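Local coordinates for 6-phospho-beta-d glycosidase (Streptococcus pyogenes, PDB 5FOO), which probably hydrolyses 6-phospho-beta-glucosides as a retaining glycoside hydrolase of family 1, built on a (beta/alpha)8 barrel, at residues G154-D159 against E213-R218; P166-E171 against W247-F252; L2-F8 against T398-I404. The protein carries 1 engineered substitution. All coordinates share one frame; numbering follows the deposited sequence.

Contact 1: residues G154-D159 against E213-R218; sequences GDRVKD and ELSDGR. With EDO (1,2-ethanediol), chain H.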
loop_
_atom_site.group_PDB
_atom_site.type_symbol
_atom_site.label_atom_id
_atom_site.label_comp_id
_atom_site.label_asym_id
_atom_site.label_seq_id
_atom_site.Cartn_x
_atom_site.Cartn_y
_atom_site.Cartn_z
ATOM N N GLY A 154 -0.986 21.087 1.816
ATOM C CA GLY A 154 -0.364 20.898 3.163
ATOM C C GLY A 154 -0.838 21.750 4.332
ATOM O O GLY A 154 -0.500 21.483 5.530
ATOM N N ASP A 155 -1.665 22.722 3.994
ATOM C CA ASP A 155 -2.335 23.579 4.978
ATOM C C ASP A 155 -3.384 22.765 5.623
ATOM O O ASP A 155 -3.669 22.983 6.798
ATOM C CB ASP A 155 -2.987 24.827 4.304
ATOM C CG ASP A 155 -4.017 24.450 3.232
ATOM O OD1 ASP A 155 -3.762 23.565 2.357
ATOM O OD2 ASP A 155 -5.099 24.983 3.282
ATOM N N ARG A 156 -3.948 21.793 4.879
ATOM C CA ARG A 156 -5.049 20.953 5.410
ATOM C C ARG A 156 -4.719 19.487 5.652
ATOM O O ARG A 156 -5.252 18.864 6.577
ATOM C CB ARG A 156 -6.261 21.070 4.507
ATOM C CG ARG A 156 -7.042 22.406 4.654
ATOM C CD ARG A 156 -7.885 22.669 3.397
ATOM N NE ARG A 156 -6.918 22.839 2.301
ATOM C CZ ARG A 156 -7.090 22.590 0.991
ATOM N NH1 ARG A 156 -8.230 22.068 0.505
ATOM N NH2 ARG A 156 -6.053 22.809 0.160
ATOM N N VAL A 157 -3.881 18.916 4.795
ATOM C CA VAL A 157 -3.355 17.565 5.031
ATOM C C VAL A 157 -2.062 17.630 5.855
ATOM O O VAL A 157 -1.071 18.272 5.446
ATOM C CB VAL A 157 -3.015 16.867 3.693
ATOM C CG1 VAL A 157 -2.418 15.482 3.937
ATOM C CG2 VAL A 157 -4.243 16.814 2.794
ATOM N N LYS A 158 -2.087 16.931 6.978
ATOM C CA LYS A 158 -0.958 16.817 7.878
ATOM C C LYS A 158 -0.349 15.428 7.956
ATOM O O LYS A 158 0.542 15.182 8.777
ATOM C CB LYS A 158 -1.436 17.200 9.297
ATOM C CG LYS A 158 -1.961 18.640 9.437
ATOM C CD LYS A 158 -1.215 19.688 8.629
ATOM C CE LYS A 158 -1.510 21.125 9.101
ATOM N NZ LYS A 158 -0.851 22.178 8.298
ATOM N N ASP A 159 -0.836 14.512 7.121
ATOM C CA ASP A 159 -0.473 13.107 7.215
ATOM C C ASP A 159 -0.210 12.576 5.822
ATOM O O ASP A 159 -1.145 12.365 5.051
ATOM C CB ASP A 159 -1.590 12.315 7.852
ATOM C CG ASP A 159 -1.749 12.632 9.332
ATOM O OD1 ASP A 159 -0.975 12.133 10.187
ATOM O OD2 ASP A 159 -2.726 13.361 9.602
ATOM N N GLU A 213 3.994 26.491 8.048
ATOM C CA GLU A 213 2.578 26.166 8.140
ATOM C C GLU A 213 2.097 24.974 7.205
ATOM O O GLU A 213 0.938 24.501 7.333
ATOM C CB GLU A 213 1.717 27.409 7.953
ATOM C CG GLU A 213 1.658 28.001 6.539
ATOM C CD GLU A 213 2.889 28.858 6.205
ATOM O OE1 GLU A 213 4.013 28.669 6.746
ATOM O OE2 GLU A 213 2.703 29.759 5.416
ATOM N N LEU A 214 2.952 24.570 6.268
ATOM C CA LEU A 214 2.692 23.454 5.326
ATOM C C LEU A 214 3.541 22.226 5.643
ATOM O O LEU A 214 3.313 21.146 5.066
ATOM C CB LEU A 214 2.952 23.887 3.891
ATOM C CG LEU A 214 2.225 25.139 3.417
ATOM C CD1 LEU A 214 2.536 25.453 1.951
ATOM C CD2 LEU A 214 0.714 25.098 3.651
ATOM N N SER A 215 4.407 22.350 6.645
ATOM C CA SER A 215 5.400 21.330 6.920
ATOM C C SER A 215 5.385 20.937 8.343
ATOM O O SER A 215 6.365 20.419 8.828
ATOM C CB SER A 215 6.837 21.793 6.470
ATOM O OG SER A 215 7.391 22.817 7.298
ATOM N N ASP A 216 4.262 21.161 9.033
ATOM C CA ASP A 216 4.153 20.842 10.484
ATOM C C ASP A 216 3.534 19.493 10.797
ATOM O O ASP A 216 3.363 19.146 11.949
ATOM C CB ASP A 216 3.358 21.940 11.204
ATOM C CG ASP A 216 1.983 22.177 10.577
ATOM O OD1 ASP A 216 1.823 21.908 9.358
ATOM O OD2 ASP A 216 1.086 22.693 11.283
ATOM N N GLY A 217 3.220 18.697 9.778
ATOM C CA GLY A 217 2.594 17.391 9.981
ATOM C C GLY A 217 3.625 16.265 9.913
ATOM O O GLY A 217 4.773 16.495 10.179
ATOM N N ARG A 218 3.225 15.048 9.520
ATOM C CA ARG A 218 4.143 13.941 9.525
ATOM C C ARG A 218 4.182 13.283 8.169
ATOM O O ARG A 218 3.218 13.381 7.442
ATOM C CB ARG A 218 3.797 12.966 10.667
ATOM C CG ARG A 218 4.266 13.553 12.019
ATOM C CD ARG A 218 4.080 12.590 13.178
ATOM N NE ARG A 218 2.655 12.314 13.366
ATOM C CZ ARG A 218 2.155 11.424 14.239
ATOM N NH1 ARG A 218 3.000 10.708 15.002
ATOM N NH2 ARG A 218 0.813 11.233 14.320
HETATM C C1 EDO H . -1.075 14.465 12.458
HETATM O O1 EDO H . -0.614 13.116 12.515
HETATM C C2 EDO H . 0.040 15.432 12.679
HETATM O O2 EDO H . 1.216 14.683 12.506
HETATM O O HOH W 1 1.511 19.173 5.578
#

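Contact 2: residues P166-E171 against W247-F252; sequences PMVVVE and WNNDLF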
loop_
_atom_site.group_PDB
_atom_site.type_symbol
_atom_site.label_atom_id
_atom_site.label_comp_id
_atom_site.label_asym_id
_atom_site.label_seq_id
_atom_site.Cartn_x
_atom_site.Cartn_y
_atom_site.Cartn_z
ATOM N N PRO A 166 6.434 -0.116 -2.080
ATOM C CA PRO A 166 7.339 -0.014 -3.145
ATOM C C PRO A 166 7.955 -1.339 -3.587
ATOM O O PRO A 166 8.206 -1.488 -4.802
ATOM C CB PRO A 166 8.357 0.990 -2.653
ATOM C CG PRO A 166 8.347 0.854 -1.199
ATOM C CD PRO A 166 6.878 0.674 -0.926
ATOM N N MET A 167 8.105 -2.318 -2.698
ATOM C CA MET A 167 8.630 -3.644 -3.165
ATOM C C MET A 167 7.639 -4.377 -4.076
ATOM O O MET A 167 8.027 -5.211 -4.854
ATOM C CB MET A 167 9.022 -4.565 -1.983
ATOM C CG MET A 167 9.702 -5.912 -2.422
ATOM S SD MET A 167 11.142 -5.573 -3.441
ATOM C CE MET A 167 12.345 -5.351 -2.175
ATOM N N VAL A 168 6.340 -4.114 -3.928
ATOM C CA VAL A 168 5.317 -4.627 -4.831
ATOM C C VAL A 168 5.474 -4.026 -6.252
ATOM O O VAL A 168 5.258 -4.705 -7.227
ATOM C CB VAL A 168 3.875 -4.439 -4.292
ATOM C CG1 VAL A 168 2.849 -4.884 -5.302
ATOM C CG2 VAL A 168 3.686 -5.221 -2.972
ATOM N N VAL A 169 5.843 -2.762 -6.365
ATOM C CA VAL A 169 6.167 -2.177 -7.665
ATOM C C VAL A 169 7.422 -2.853 -8.298
ATOM O O VAL A 169 7.439 -3.121 -9.511
ATOM C CB VAL A 169 6.438 -0.675 -7.516
ATOM C CG1 VAL A 169 6.992 -0.071 -8.793
ATOM C CG2 VAL A 169 5.149 0.046 -7.167
ATOM N N VAL A 170 8.464 -3.038 -7.496
ATOM C CA VAL A 170 9.668 -3.650 -7.930
ATOM C C VAL A 170 9.330 -5.066 -8.457
ATOM O O VAL A 170 9.757 -5.412 -9.536
ATOM C CB VAL A 170 10.607 -3.834 -6.765
ATOM C CG1 VAL A 170 11.783 -4.766 -7.113
ATOM C CG2 VAL A 170 11.137 -2.510 -6.258
ATOM N N GLU A 171 8.575 -5.853 -7.677
ATOM C CA GLU A 171 8.241 -7.208 -8.030
ATOM C C GLU A 171 7.286 -7.277 -9.190
ATOM O O GLU A 171 7.594 -7.955 -10.198
ATOM C CB GLU A 171 7.765 -8.035 -6.814
ATOM C CG GLU A 171 9.011 -8.317 -5.949
ATOM C CD GLU A 171 8.819 -9.223 -4.715
ATOM O OE1 GLU A 171 7.611 -9.471 -4.401
ATOM O OE2 GLU A 171 9.900 -9.665 -4.087
ATOM N N TRP A 247 15.464 -9.068 1.847
ATOM C CA TRP A 247 14.931 -8.498 0.641
ATOM C C TRP A 247 13.522 -7.919 0.841
ATOM O O TRP A 247 13.314 -6.754 0.563
ATOM C CB TRP A 247 14.938 -9.536 -0.532
ATOM C CG TRP A 247 14.303 -9.034 -1.768
ATOM C CD1 TRP A 247 13.042 -9.344 -2.195
ATOM C CD2 TRP A 247 14.863 -8.170 -2.776
ATOM N NE1 TRP A 247 12.764 -8.695 -3.347
ATOM C CE2 TRP A 247 13.859 -7.941 -3.717
ATOM C CE3 TRP A 247 16.093 -7.530 -2.949
ATOM C CZ2 TRP A 247 14.052 -7.154 -4.815
ATOM C CZ3 TRP A 247 16.280 -6.756 -4.041
ATOM C CH2 TRP A 247 15.265 -6.556 -4.963
ATOM N N ASN A 248 12.566 -8.739 1.240
ATOM C CA ASN A 248 11.156 -8.322 1.214
ATOM C C ASN A 248 10.796 -7.298 2.309
ATOM O O ASN A 248 9.840 -6.565 2.147
ATOM C CB ASN A 248 10.176 -9.514 1.271
ATOM C CG ASN A 248 10.304 -10.417 0.056
ATOM O OD1 ASN A 248 9.830 -10.081 -1.032
ATOM N ND2 ASN A 248 11.034 -11.529 0.209
ATOM N N ASN A 249 11.546 -7.293 3.404
ATOM C CA ASN A 249 11.270 -6.420 4.543
ATOM C C ASN A 249 12.393 -5.406 4.786
ATOM O O ASN A 249 12.133 -4.188 4.745
ATOM C CB ASN A 249 10.960 -7.238 5.793
ATOM C CG ASN A 249 9.705 -8.081 5.605
ATOM O OD1 ASN A 249 8.908 -7.815 4.711
ATOM N ND2 ASN A 249 9.517 -9.047 6.426
ATOM N N ASP A 250 13.611 -5.901 5.010
ATOM C CA ASP A 250 14.692 -5.053 5.502
ATOM C C ASP A 250 15.127 -3.945 4.588
ATOM O O ASP A 250 15.430 -2.850 5.084
ATOM C CB ASP A 250 15.890 -5.848 5.888
ATOM C CG ASP A 250 15.644 -6.770 7.026
ATOM O OD1 ASP A 250 14.489 -6.952 7.492
ATOM O OD2 ASP A 250 16.621 -7.381 7.421
ATOM N N LEU A 251 15.170 -4.194 3.271
ATOM C CA LEU A 251 15.679 -3.201 2.312
ATOM C C LEU A 251 14.924 -1.870 2.580
ATOM O O LEU A 251 15.512 -0.863 2.899
ATOM C CB LEU A 251 15.454 -3.679 0.867
ATOM C CG LEU A 251 16.142 -2.905 -0.256
ATOM C CD1 LEU A 251 15.970 -3.601 -1.623
ATOM C CD2 LEU A 251 15.610 -1.496 -0.390
ATOM N N PHE A 252 13.615 -1.885 2.449
ATOM C CA PHE A 252 12.884 -0.626 2.548
ATOM C C PHE A 252 12.719 -0.140 4.017
ATOM O O PHE A 252 12.669 1.077 4.236
ATOM C CB PHE A 252 11.541 -0.675 1.820
ATOM C CG PHE A 252 11.651 -0.610 0.310
ATOM C CD1 PHE A 252 12.056 0.538 -0.331
ATOM C CD2 PHE A 252 11.338 -1.730 -0.480
ATOM C CE1 PHE A 252 12.149 0.613 -1.731
ATOM C CE2 PHE A 252 11.474 -1.689 -1.879
ATOM C CZ PHE A 252 11.859 -0.508 -2.507
#

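Contact 3: residues L2-F8 against T398-I404; sequences LAFPKEF and TYLHKGI. With EDO (1,2-ethanediol), chain I.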
loop_
_atom_site.group_PDB
_atom_site.type_symbol
_atom_site.label_atom_id
_atom_site.label_comp_id
_atom_site.label_asym_id
_atom_site.label_seq_id
_atom_site.Cartn_x
_atom_site.Cartn_y
_atom_site.Cartn_z
ATOM N N LEU A 2 -11.930 -5.073 24.982
ATOM C CA LEU A 2 -10.553 -4.732 24.485
ATOM C C LEU A 2 -10.538 -3.269 24.039
ATOM O O LEU A 2 -10.976 -2.910 22.921
ATOM C CB LEU A 2 -10.149 -5.650 23.294
ATOM C CG LEU A 2 -9.379 -6.948 23.503
ATOM C CD1 LEU A 2 -9.725 -7.641 24.808
ATOM C CD2 LEU A 2 -9.536 -7.878 22.294
ATOM N N ALA A 3 -10.083 -2.395 24.916
ATOM C CA ALA A 3 -10.133 -0.987 24.637
ATOM C C ALA A 3 -8.843 -0.487 23.909
ATOM O O ALA A 3 -7.738 -0.806 24.290
ATOM C CB ALA A 3 -10.365 -0.226 25.932
ATOM N N PHE A 4 -9.001 0.393 22.926
ATOM C CA PHE A 4 -7.866 0.885 22.134
ATOM C C PHE A 4 -7.360 2.236 22.647
ATOM O O PHE A 4 -8.075 2.898 23.400
ATOM C CB PHE A 4 -8.290 0.896 20.635
ATOM C CG PHE A 4 -8.216 -0.470 20.002
ATOM C CD1 PHE A 4 -9.234 -1.390 20.190
ATOM C CD2 PHE A 4 -7.093 -0.857 19.281
ATOM C CE1 PHE A 4 -9.156 -2.663 19.629
ATOM C CE2 PHE A 4 -6.996 -2.112 18.754
ATOM C CZ PHE A 4 -8.025 -3.019 18.925
ATOM N N PRO A 5 -6.149 2.660 22.229
ATOM C CA PRO A 5 -5.630 3.940 22.711
ATOM C C PRO A 5 -6.499 5.119 22.350
ATOM O O PRO A 5 -7.302 5.050 21.431
ATOM C CB PRO A 5 -4.249 4.040 22.014
ATOM C CG PRO A 5 -3.823 2.619 21.824
ATOM C CD PRO A 5 -5.098 1.867 21.551
ATOM N N LYS A 6 -6.352 6.219 23.078
ATOM C CA LYS A 6 -7.158 7.373 22.802
ATOM C C LYS A 6 -6.654 7.923 21.483
ATOM O O LYS A 6 -5.493 7.854 21.193
ATOM C CB LYS A 6 -7.073 8.434 23.926
ATOM C CG LYS A 6 -8.335 8.491 24.792
ATOM C CD LYS A 6 -8.048 8.435 26.278
ATOM C CE LYS A 6 -7.301 9.670 26.764
ATOM N NZ LYS A 6 -6.684 9.452 28.108
ATOM N N GLU A 7 -7.569 8.446 20.700
ATOM C CA GLU A 7 -7.288 9.047 19.398
ATOM C C GLU A 7 -6.729 8.064 18.337
ATOM O O GLU A 7 -6.224 8.468 17.316
ATOM C CB GLU A 7 -6.442 10.299 19.574
ATOM C CG GLU A 7 -7.166 11.319 20.465
ATOM C CD GLU A 7 -6.379 12.583 20.647
ATOM O OE1 GLU A 7 -5.159 12.523 20.944
ATOM O OE2 GLU A 7 -6.999 13.647 20.484
ATOM N N PHE A 8 -6.971 6.787 18.572
ATOM C CA PHE A 8 -6.715 5.749 17.590
ATOM C C PHE A 8 -7.438 6.053 16.281
ATOM O O PHE A 8 -8.650 6.466 16.260
ATOM C CB PHE A 8 -7.152 4.404 18.159
ATOM C CG PHE A 8 -6.457 3.199 17.556
ATOM C CD1 PHE A 8 -5.127 2.898 17.875
ATOM C CD2 PHE A 8 -7.145 2.353 16.716
ATOM C CE1 PHE A 8 -4.508 1.743 17.390
ATOM C CE2 PHE A 8 -6.530 1.213 16.192
ATOM C CZ PHE A 8 -5.217 0.914 16.532
ATOM N N THR A 398 -7.780 -8.274 17.176
ATOM C CA THR A 398 -7.504 -8.846 18.487
ATOM C C THR A 398 -6.000 -8.973 18.647
ATOM O O THR A 398 -5.438 -8.732 19.748
ATOM C CB THR A 398 -8.185 -10.197 18.691
ATOM O OG1 THR A 398 -9.602 -10.021 18.607
ATOM C CG2 THR A 398 -7.865 -10.733 20.022
ATOM N N TYR A 399 -5.311 -9.361 17.577
ATOM C CA TYR A 399 -3.885 -9.477 17.715
ATOM C C TYR A 399 -3.174 -8.128 17.678
ATOM O O TYR A 399 -2.125 -8.011 18.272
ATOM C CB TYR A 399 -3.300 -10.436 16.710
ATOM C CG TYR A 399 -3.520 -11.876 17.088
ATOM C CD1 TYR A 399 -2.661 -12.508 17.974
ATOM C CD2 TYR A 399 -4.586 -12.581 16.576
ATOM C CE1 TYR A 399 -2.861 -13.824 18.342
ATOM C CE2 TYR A 399 -4.801 -13.904 16.921
ATOM C CZ TYR A 399 -3.920 -14.519 17.796
ATOM O OH TYR A 399 -4.121 -15.814 18.122
ATOM N N LEU A 400 -3.744 -7.130 17.005
ATOM C CA LEU A 400 -3.213 -5.756 17.075
ATOM C C LEU A 400 -3.322 -5.247 18.511
ATOM O O LEU A 400 -2.398 -4.667 19.029
ATOM C CB LEU A 400 -3.975 -4.842 16.132
ATOM C CG LEU A 400 -3.335 -3.510 15.916
ATOM C CD1 LEU A 400 -1.982 -3.658 15.228
ATOM C CD2 LEU A 400 -4.269 -2.620 15.135
ATOM N N HIS A 401 -4.439 -5.501 19.144
ATOM C CA HIS A 401 -4.624 -5.119 20.572
ATOM C C HIS A 401 -3.586 -5.762 21.486
ATOM O O HIS A 401 -2.930 -5.074 22.262
ATOM C CB HIS A 401 -6.028 -5.421 21.073
ATOM C CG HIS A 401 -6.328 -4.828 22.420
ATOM N ND1 HIS A 401 -6.082 -5.499 23.594
ATOM C CD2 HIS A 401 -6.818 -3.607 22.773
ATOM C CE1 HIS A 401 -6.410 -4.721 24.618
ATOM N NE2 HIS A 401 -6.884 -3.578 24.140
ATOM N N LYS A 402 -3.371 -7.059 21.299
ATOM C CA LYS A 402 -2.309 -7.782 21.987
ATOM C C LYS A 402 -0.964 -7.108 21.792
ATOM O O LYS A 402 -0.242 -6.891 22.727
ATOM C CB LYS A 402 -2.293 -9.264 21.559
ATOM C CG LYS A 402 -1.575 -10.200 22.537
ATOM C CD LYS A 402 -1.241 -11.544 21.901
ATOM C CE LYS A 402 -0.295 -12.401 22.731
ATOM N NZ LYS A 402 0.192 -13.559 21.918
ATOM N N GLY A 403 -0.640 -6.684 20.589
ATOM C CA GLY A 403 0.626 -5.984 20.345
ATOM C C GLY A 403 0.733 -4.609 21.021
ATOM O O GLY A 403 1.762 -4.278 21.575
ATOM N N ILE A 404 -0.338 -3.827 20.974
ATOM C CA ILE A 404 -0.398 -2.560 21.730
ATOM C C ILE A 404 -0.244 -2.817 23.250
ATOM O O ILE A 404 0.467 -2.134 23.902
ATOM C CB ILE A 404 -1.731 -1.825 21.465
ATOM C CG1 ILE A 404 -1.811 -1.450 19.950
ATOM C CG2 ILE A 404 -1.878 -0.595 22.373
ATOM C CD1 ILE A 404 -3.179 -1.087 19.392
HETATM C C1 EDO I . -8.284 10.487 13.884
HETATM O O1 EDO I . -7.897 11.834 13.668
HETATM C C2 EDO I . -8.592 10.260 15.364
HETATM O O2 EDO I . -7.467 10.727 16.103
HETATM O O HOH W 2 -8.247 -3.002 26.829
#

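Contact 1: residues G154-D159 against E213-R218
K158 and D216 carry the main charged link between the loops that lead into the adjacent parallel barrel strands 159-161 and 218-224. K158 NZ lies 2.9 Å from D216 OD1 in a salt bridge that uses the syn lone pair of that oxygen. The lysine chain bends at chi2 (-38°), which folds it back along its own loop, and the ammonium also donates to G154 O at 2.9 Å, in the carbonyl plane, and weakly to D155 O. E213 O also lies near, 3.1 Å from K158 NZ.

Backbone polar contacts extend the pairing. R218 N donates to K158 O over 2.8 Å, where the parallel bridge of D159 with R218 begins. The CA of G217 brings a CA-H...O contact to that same oxygen. Further back, a water lies 2.7 Å from both V157 O and L214 O and bridges the loops.

A 1,2-ethanediol, probably from the crystallisation liquor, joins the two strand-opening side chains. Its O1 donates to D159 OD1 at 2.6 Å and takes a bond from R218 NH2, lying in the guanidinium plane, while R218 NE reaches O2. The carboxylate of D159 is held in addition by R112 and Y293.

Van der Waals contact is slight: the L214 CD2 methyl rests 3.4 Å from D155 N and touches D155 CB. D155 itself turns to R156, which grips its carboxylate side-on through NE and NH2.

Polar atoms thus do most of the joining. With the D216 carboxylate and the G154 carbonyl bonded to it, the K158 ammonium is probably favoured in its charged form, and it ties the end of one loop to both the start of that loop and its neighbour.

Contact 2: residues P166-E171 against W247-F252
M167 is a knob in a hole formed by W247, N248, L251 and F252, where helix 166-174, which follows the fourth barrel strand, packs on helix 235-258. The two segment axes approach to 10.5 Å at 123°. M167 CB lies beside the F252 ring, 3.8 Å from CE2. CG stands anti to the backbone N (chi1 -175°), which sends the chain out toward the other helix, and the bends that follow carry SD to the indole of W247. The sulfur meets that ring obliquely, 3.5 Å from NE1, in a Met-aromatic contact. CE goes furthest in: it sits over one face of the indole, 3.6 Å from the centroid of the five-membered ring, while also touching W247 O, L251 CD1 and F252 CE2.

F252 is sandwiched. P166 CG lies 3.7 Å from its ring centroid, almost on the normal, as a CH-pi contact, and L251 CD2 covers the opposite face. V170 adds CG1 near W247 CZ2 and CG2 at the edge of F252.

One polar bond borders this apolar core. N248 turns its amide N-H groups to A244 and Y323, while N248 OD1 lies 3.1 Å from E171 OE2, two acceptors side by side without a bond between them. E171 OE2 accepts from W247 NE1 at 3.1 Å; the oxygen lies nearly in the indole plane, whereas NE1 meets it on the anti side, 22° out of the carboxylate plane.

Contact 3: residues L2-F8 against T398-I404
The N-terminal strand 2-3 and the turn after it lie along helix 387-405 on the outside of the barrel, with H401 as the polar and aromatic centre of the contact. H401 NE2 donates to A3 O at 2.9 Å; the oxygen lies in the imidazole plane, but the donor stands above the carbonyl plane and the bond is bent (134°). A water links A3 N, from which it accepts, to the same NE2.

Both the face and the edge of the imidazole are used. L2 CG lies over one face, 3.8 Å from the H401 ring centroid. The edge of H401 in turn meets the face of F4 in a T-shaped pair, centroids 5.1 Å apart and planes at 73°, with CD2 above the middle of the phenyl ring. With CG anti to the backbone N (chi1 -170°), the torsion brings the imidazole between L2 and F4.

Further along the helix the contact is apolar. I404 CD1 touches both F4 and F8, which pack against each other, and lies 3.7 Å from F8 CE1; I404 CG2 meets P5 CG end-on at 3.8 Å. L400 CD2 approaches the edge of F8. W10 stacks edge-to-face with both phenylalanines, and C410 backs L400, I404 and F8.

A short antiparallel pairing of strand 2-3 with the C-terminal strand 461-462 and a type II turn from P5 to F8 thus form a lead-in packed on the helix before the eighth strand, beside the seam where first and eighth strands close the (beta/alpha)8 barrel.

In the fold
From the N terminus, residues 2-8 lead into the first barrel strand and meet helix 387-405 only after seven of the eight strands have passed along the chain; contact 3 therefore closes the longest loop and joins the two ends of the (beta/alpha)8 circuit. Contacts 1 and 2 are nested inside it. They cross each other: 154-159 leads into the fourth strand and 166-171 follows that region, then 213-218 leads into the fifth strand and 247-252 comes last. Contact 1 ties the entrances of the fourth and fifth strands, whereas contact 2 joins helices that follow them. No two contacts touch; contacts 1 and 3 come nearest, about 8 Å between nearest atoms.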